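Local coordinates for protein transcriptional regulator, TetR family (Myxococcus xanthus, PDB 5K7F) that probably acts as a TetR-family transcriptional repressor that binds cis-regulatory DNA, and is implicated in regulating alternative isovaleryl coenzyme A biosynthesis, at residues E77-R82 against I101-R106; R94-H99 against D139-A144. All blocks are in the same frame, centred on the assembly; numbering follows the deposited sequence.

Contact 1: E77-R82 against I101-R106; sequences EQVLSR and ILLVTR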
loop_
_atom_site.group_PDB
_atom_site.type_symbol
_atom_site.label_atom_id
_atom_site.label_comp_id
_atom_site.label_asym_id
_atom_site.label_seq_id
_atom_site.Cartn_x
_atom_site.Cartn_y
_atom_site.Cartn_z
ATOM N N GLU A 77 18.971 -9.434 1.775
ATOM C CA GLU A 77 19.937 -9.648 0.712
ATOM C C GLU A 77 19.996 -8.479 -0.261
ATOM O O GLU A 77 21.070 -8.160 -0.801
ATOM C CB GLU A 77 19.570 -10.930 -0.009
ATOM C CG GLU A 77 19.658 -12.115 0.925
ATOM C CD GLU A 77 19.278 -13.418 0.258
ATOM O OE1 GLU A 77 18.980 -13.408 -0.963
ATOM O OE2 GLU A 77 19.294 -14.450 0.966
ATOM N N GLN A 78 18.856 -7.861 -0.528
ATOM C CA GLN A 78 18.776 -6.817 -1.532
ATOM C C GLN A 78 18.744 -5.422 -0.948
ATOM O O GLN A 78 18.839 -4.459 -1.712
ATOM C CB GLN A 78 17.536 -7.005 -2.404
ATOM C CG GLN A 78 17.481 -8.273 -3.194
ATOM C CD GLN A 78 18.621 -8.326 -4.220
ATOM O OE1 GLN A 78 18.834 -7.352 -4.968
ATOM N NE2 GLN A 78 19.343 -9.435 -4.264
ATOM N N VAL A 79 18.561 -5.271 0.360
ATOM C CA VAL A 79 18.446 -3.932 0.927
ATOM C C VAL A 79 19.413 -3.769 2.100
ATOM O O VAL A 79 20.422 -3.079 1.980
ATOM C CB VAL A 79 16.991 -3.620 1.340
ATOM C CG1 VAL A 79 16.917 -2.232 1.931
ATOM C CG2 VAL A 79 16.025 -3.745 0.169
ATOM N N LEU A 80 19.136 -4.427 3.229
ATOM C CA LEU A 80 19.911 -4.171 4.451
ATOM C C LEU A 80 21.404 -4.453 4.293
ATOM O O LEU A 80 22.257 -3.680 4.755
ATOM C CB LEU A 80 19.370 -5.011 5.592
ATOM C CG LEU A 80 18.049 -4.559 6.092
ATOM C CD1 LEU A 80 17.599 -5.565 7.126
ATOM C CD2 LEU A 80 18.150 -3.189 6.749
ATOM N N SER A 81 21.752 -5.580 3.702
ATOM C CA SER A 81 23.165 -5.924 3.607
ATOM C C SER A 81 23.905 -4.925 2.740
ATOM O O SER A 81 25.125 -4.811 2.850
ATOM C CB SER A 81 23.322 -7.338 3.077
ATOM O OG SER A 81 22.833 -7.468 1.748
ATOM N N ARG A 82 23.178 -4.165 1.932
ATOM C CA ARG A 82 23.760 -3.189 1.045
ATOM C C ARG A 82 23.933 -1.829 1.699
ATOM O O ARG A 82 24.697 -1.020 1.171
ATOM C CB ARG A 82 22.911 -3.048 -0.216
ATOM C CG ARG A 82 22.478 -4.367 -0.922
ATOM C CD ARG A 82 23.566 -5.000 -1.734
ATOM N NE ARG A 82 23.095 -6.276 -2.263
ATOM C CZ ARG A 82 23.819 -7.082 -3.013
ATOM N NH1 ARG A 82 25.062 -6.744 -3.347
ATOM N NH2 ARG A 82 23.298 -8.232 -3.423
ATOM N N ILE A 101 13.069 0.377 -3.500
ATOM C CA ILE A 101 12.231 0.587 -4.669
ATOM C C ILE A 101 12.588 -0.421 -5.748
ATOM O O ILE A 101 11.717 -0.945 -6.458
ATOM C CB ILE A 101 12.374 2.033 -5.176
ATOM C CG1 ILE A 101 11.704 3.009 -4.223
ATOM C CG2 ILE A 101 11.733 2.211 -6.581
ATOM C CD1 ILE A 101 12.093 4.455 -4.427
ATOM N N LEU A 102 13.870 -0.700 -5.883
ATOM C CA LEU A 102 14.296 -1.723 -6.833
ATOM C C LEU A 102 13.758 -3.101 -6.426
ATOM O O LEU A 102 13.232 -3.844 -7.257
ATOM C CB LEU A 102 15.833 -1.713 -6.981
ATOM C CG LEU A 102 16.507 -0.422 -7.535
ATOM C CD1 LEU A 102 18.012 -0.540 -7.524
ATOM C CD2 LEU A 102 15.947 -0.020 -8.898
ATOM N N LEU A 103 13.875 -3.475 -5.157
ATOM C CA LEU A 103 13.303 -4.753 -4.726
ATOM C C LEU A 103 11.806 -4.880 -5.059
ATOM O O LEU A 103 11.323 -5.963 -5.402
ATOM C CB LEU A 103 13.527 -4.922 -3.223
ATOM C CG LEU A 103 12.799 -6.079 -2.552
ATOM C CD1 LEU A 103 13.279 -7.388 -3.052
ATOM C CD2 LEU A 103 12.988 -6.033 -1.041
ATOM N N VAL A 104 11.069 -3.773 -5.015
ATOM C CA VAL A 104 9.637 -3.777 -5.252
ATOM C C VAL A 104 9.307 -3.903 -6.723
ATOM O O VAL A 104 8.221 -4.395 -7.068
ATOM C CB VAL A 104 9.062 -2.487 -4.650
ATOM C CG1 VAL A 104 7.750 -2.159 -5.229
ATOM C CG2 VAL A 104 8.918 -2.659 -3.128
ATOM N N THR A 105 10.228 -3.473 -7.609
ATOM C CA THR A 105 9.916 -3.309 -9.023
ATOM C C THR A 105 10.592 -4.314 -9.917
ATOM O O THR A 105 10.097 -4.524 -11.032
ATOM C CB THR A 105 10.248 -1.889 -9.519
ATOM O OG1 THR A 105 11.567 -1.488 -9.169
ATOM C CG2 THR A 105 9.292 -0.862 -8.917
ATOM N N ARG A 106 11.674 -4.955 -9.458
ATOM C CA ARG A 106 12.346 -5.955 -10.297
ATOM C C ARG A 106 11.402 -7.126 -10.592
ATOM O O ARG A 106 10.736 -7.664 -9.703
ATOM C CB ARG A 106 13.620 -6.452 -9.620
ATOM C CG ARG A 106 14.749 -5.417 -9.485
ATOM C CD ARG A 106 16.172 -6.115 -9.498
ATOM N NE ARG A 106 17.253 -5.223 -9.119
ATOM C CZ ARG A 106 17.523 -4.838 -7.880
ATOM N NH1 ARG A 106 16.753 -5.233 -6.863
ATOM N NH2 ARG A 106 18.540 -4.027 -7.679
HETATM O O HOH W 1 17.424 -3.875 -4.241
#

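Contact 2: R94-H99 against D139-A144; sequences RACMRH and DFLEEA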
loop_
_atom_site.group_PDB
_atom_site.type_symbol
_atom_site.label_atom_id
_atom_site.label_comp_id
_atom_site.label_asym_id
_atom_site.label_seq_id
_atom_site.Cartn_x
_atom_site.Cartn_y
_atom_site.Cartn_z
ATOM N N ARG A 94 18.738 7.333 2.185
ATOM C CA ARG A 94 18.653 7.542 0.739
ATOM C C ARG A 94 19.005 6.263 -0.030
ATOM O O ARG A 94 18.320 5.893 -0.999
ATOM C CB ARG A 94 19.603 8.658 0.301
ATOM C CG ARG A 94 19.205 10.018 0.769
ATOM C CD ARG A 94 20.190 11.097 0.299
ATOM N NE ARG A 94 19.845 12.397 0.843
ATOM C CZ ARG A 94 20.723 13.282 1.320
ATOM N NH1 ARG A 94 22.024 13.012 1.317
ATOM N NH2 ARG A 94 20.289 14.433 1.812
ATOM N N ALA A 95 20.030 5.563 0.424
ATOM C CA ALA A 95 20.415 4.305 -0.218
ATOM C C ALA A 95 19.386 3.218 0.048
ATOM O O ALA A 95 19.091 2.419 -0.854
ATOM C CB ALA A 95 21.800 3.862 0.252
ATOM N N CYS A 96 18.824 3.186 1.276
ATOM C CA CYS A 96 17.840 2.175 1.650
ATOM C C CYS A 96 16.587 2.314 0.800
ATOM O O CYS A 96 16.061 1.334 0.257
ATOM C CB CYS A 96 17.529 2.286 3.133
ATOM S SG CYS A 96 16.664 0.872 3.850
ATOM N N MET A 97 16.135 3.555 0.616
ATOM C CA MET A 97 14.969 3.821 -0.207
ATOM C C MET A 97 15.189 3.384 -1.651
ATOM O O MET A 97 14.306 2.762 -2.261
ATOM C CB MET A 97 14.626 5.304 -0.182
ATOM C CG MET A 97 13.341 5.585 -0.967
ATOM S SD MET A 97 12.768 7.280 -0.763
ATOM C CE MET A 97 11.335 6.994 0.236
ATOM N N ARG A 98 16.347 3.742 -2.227
ATOM C CA ARG A 98 16.613 3.349 -3.606
ATOM C C ARG A 98 16.641 1.822 -3.747
ATOM O O ARG A 98 15.929 1.259 -4.596
ATOM C CB ARG A 98 17.908 3.990 -4.087
ATOM C CG ARG A 98 18.238 3.727 -5.553
ATOM C CD ARG A 98 19.508 4.471 -5.945
ATOM N NE ARG A 98 19.768 4.509 -7.392
ATOM C CZ ARG A 98 19.242 5.379 -8.258
ATOM N NH1 ARG A 98 18.354 6.318 -7.885
ATOM N NH2 ARG A 98 19.621 5.314 -9.523
ATOM N N HIS A 99 17.374 1.136 -2.871
ATOM C CA HIS A 99 17.385 -0.333 -2.923
ATOM C C HIS A 99 15.993 -0.937 -2.730
ATOM O O HIS A 99 15.630 -1.913 -3.405
ATOM C CB HIS A 99 18.355 -0.873 -1.880
ATOM C CG HIS A 99 19.815 -0.764 -2.289
ATOM N ND1 HIS A 99 20.360 -1.475 -3.334
ATOM C CD2 HIS A 99 20.814 0.021 -1.816
ATOM C CE1 HIS A 99 21.643 -1.162 -3.463
ATOM N NE2 HIS A 99 21.949 -0.259 -2.544
ATOM N N ASP A 139 12.338 -1.122 12.673
ATOM C CA ASP A 139 13.260 -0.630 13.700
ATOM C C ASP A 139 14.477 0.031 13.065
ATOM O O ASP A 139 14.968 1.072 13.534
ATOM C CB ASP A 139 13.732 -1.786 14.596
ATOM C CG ASP A 139 12.655 -2.329 15.518
ATOM O OD1 ASP A 139 11.588 -1.701 15.686
ATOM O OD2 ASP A 139 12.898 -3.414 16.086
ATOM N N PHE A 140 15.017 -0.606 12.028
ATOM C CA PHE A 140 16.151 -0.054 11.311
ATOM C C PHE A 140 15.828 1.316 10.739
ATOM O O PHE A 140 16.620 2.255 10.874
ATOM C CB PHE A 140 16.545 -1.024 10.210
ATOM C CG PHE A 140 17.712 -0.552 9.337
ATOM C CD1 PHE A 140 19.024 -0.786 9.701
ATOM C CD2 PHE A 140 17.477 0.120 8.135
ATOM C CE1 PHE A 140 20.087 -0.392 8.862
ATOM C CE2 PHE A 140 18.519 0.515 7.311
ATOM C CZ PHE A 140 19.819 0.295 7.684
ATOM N N LEU A 141 14.675 1.447 10.081
ATOM C CA LEU A 141 14.296 2.754 9.543
ATOM C C LEU A 141 14.119 3.774 10.669
ATOM O O LEU A 141 14.585 4.925 10.550
ATOM C CB LEU A 141 13.012 2.644 8.708
ATOM C CG LEU A 141 13.043 1.724 7.470
ATOM C CD1 LEU A 141 11.681 1.709 6.804
ATOM C CD2 LEU A 141 14.061 2.205 6.514
ATOM N N GLU A 142 13.488 3.375 11.784
ATOM C CA GLU A 142 13.277 4.324 12.880
ATOM C C GLU A 142 14.598 4.803 13.473
ATOM O O GLU A 142 14.767 5.998 13.733
ATOM C CB GLU A 142 12.388 3.708 13.977
ATOM C CG GLU A 142 10.967 3.471 13.561
ATOM C CD GLU A 142 9.981 3.163 14.694
ATOM O OE1 GLU A 142 10.380 3.085 15.867
ATOM O OE2 GLU A 142 8.786 2.983 14.385
ATOM N N GLU A 143 15.571 3.906 13.645
ATOM C CA GLU A 143 16.870 4.330 14.168
ATOM C C GLU A 143 17.540 5.334 13.233
ATOM O O GLU A 143 18.087 6.338 13.684
ATOM C CB GLU A 143 17.763 3.108 14.407
ATOM N N ALA A 144 17.474 5.104 11.920
ATOM C CA ALA A 144 18.059 6.057 10.977
ATOM C C ALA A 144 17.338 7.403 11.002
ATOM O O ALA A 144 17.987 8.463 11.006
ATOM C CB ALA A 144 18.052 5.489 9.568
#

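Contact 1: E77-R82 against I101-R106
Val79 and Leu103 meet where two helices of the all-helical TetR fold pack together: helix 60-83, which runs on from the DNA-binding region and widens into a pi-type turn at 77-80, and helix 89-105 of the C-terminal domain. The apolar part is small. Val79 CG2 lies 4.0 Å from Leu103 CD2, the two side chains crossing at about a right angle, and Gln78 CG brushes Leu103 CD1 at 4.3 Å. Leu103 holds its CG anti to the backbone N (chi1 170°), which carries both methyls across to helix 60-83. Val79 also touches Tyr137 of helix 125-150.

The polar part gathers around Arg106, where the chain leaves helix 89-105. Gln78 OE1 approaches Arg106 NH1 obliquely at 3.5 Å, with amide and guanidinium planes 81° apart, a polar contact rather than a bond. The real link is made by a water that donates to Gln78 O and accepts from Arg106 NH1. Leu102 CB lies 3.4 Å above the plane of the Arg106 guanidinium, offset toward its rim, while the bridging water is in that plane at the edge, 3.0 Å from Arg106 NH1.

Contact 2: R94-H99 against D139-A144
Cys96 SG sits against both Phe140 and Leu141, and this one sulfur carries the contact between helix 89-105 and helix 125-150 in the C-terminal domain of the TetR fold. It lies 3.9 Å from Phe140 CE2 and 4.0 Å from Leu141 CD2. Toward the aromatic ring the approach is oblique: SG is 5.2 Å from the centroid of the Phe140 ring and 74° off the ring normal, a cysteine sulfur-aromatic contact made at a ring carbon rather than over the ring centre.

The backbones stand well apart, with Cys96 CA and Leu141 CA 8.7 Å from each other, so the side chains have to span the gap. The case illustrates how a single short side chain can join two helices at such a separation when larger partners reach out to meet it. Cys96 does its share from a CB that points toward the other helix, its SG trans to the backbone N (chi1 -165°). Phe140 likewise sets out toward its partner. Leu141 starts off at an angle, yet the end of its chain comes closer and brings CD2 to the sulfur.

The next shell surrounds these groups. Val79 of helix 60-83 packs on Cys96, and Leu80 of the same helix packs on Phe140, while Phe166 of helix 159-171 touches both Leu141 and Met97, the residue after Cys96. Farther out, Arg98 joins helix 89-105 to helix 185-196 through a salt bridge with Asp190.

Chemically, the junction is a small, buried one, 89 Å² between the two segments, in which a polarisable sulfur meets an aromatic carbon and a methyl. With no polar bond between the segments, its cohesion probably rests on dispersion.

In the fold
From the N terminus the chain passes through the predicted helix-turn-helix and along helix 60-83, whose end supplies the first half of contact 1. It then turns into helix 89-105, which gives 94-99 to contact 2 before 101-106 closes the shorter loop of contact 1. Contact 2 closes only after helix 110-117, the unmodelled residues 119-123 and the first half of helix 125-150, so the two loops cross rather than nest. Helix 89-105 serves both, and the sites touch directly, Gln78 O lying 3.6 Å from His99 CB. Together they join three helices, connecting the one that leads from the DNA-binding region with the C-terminal helical body.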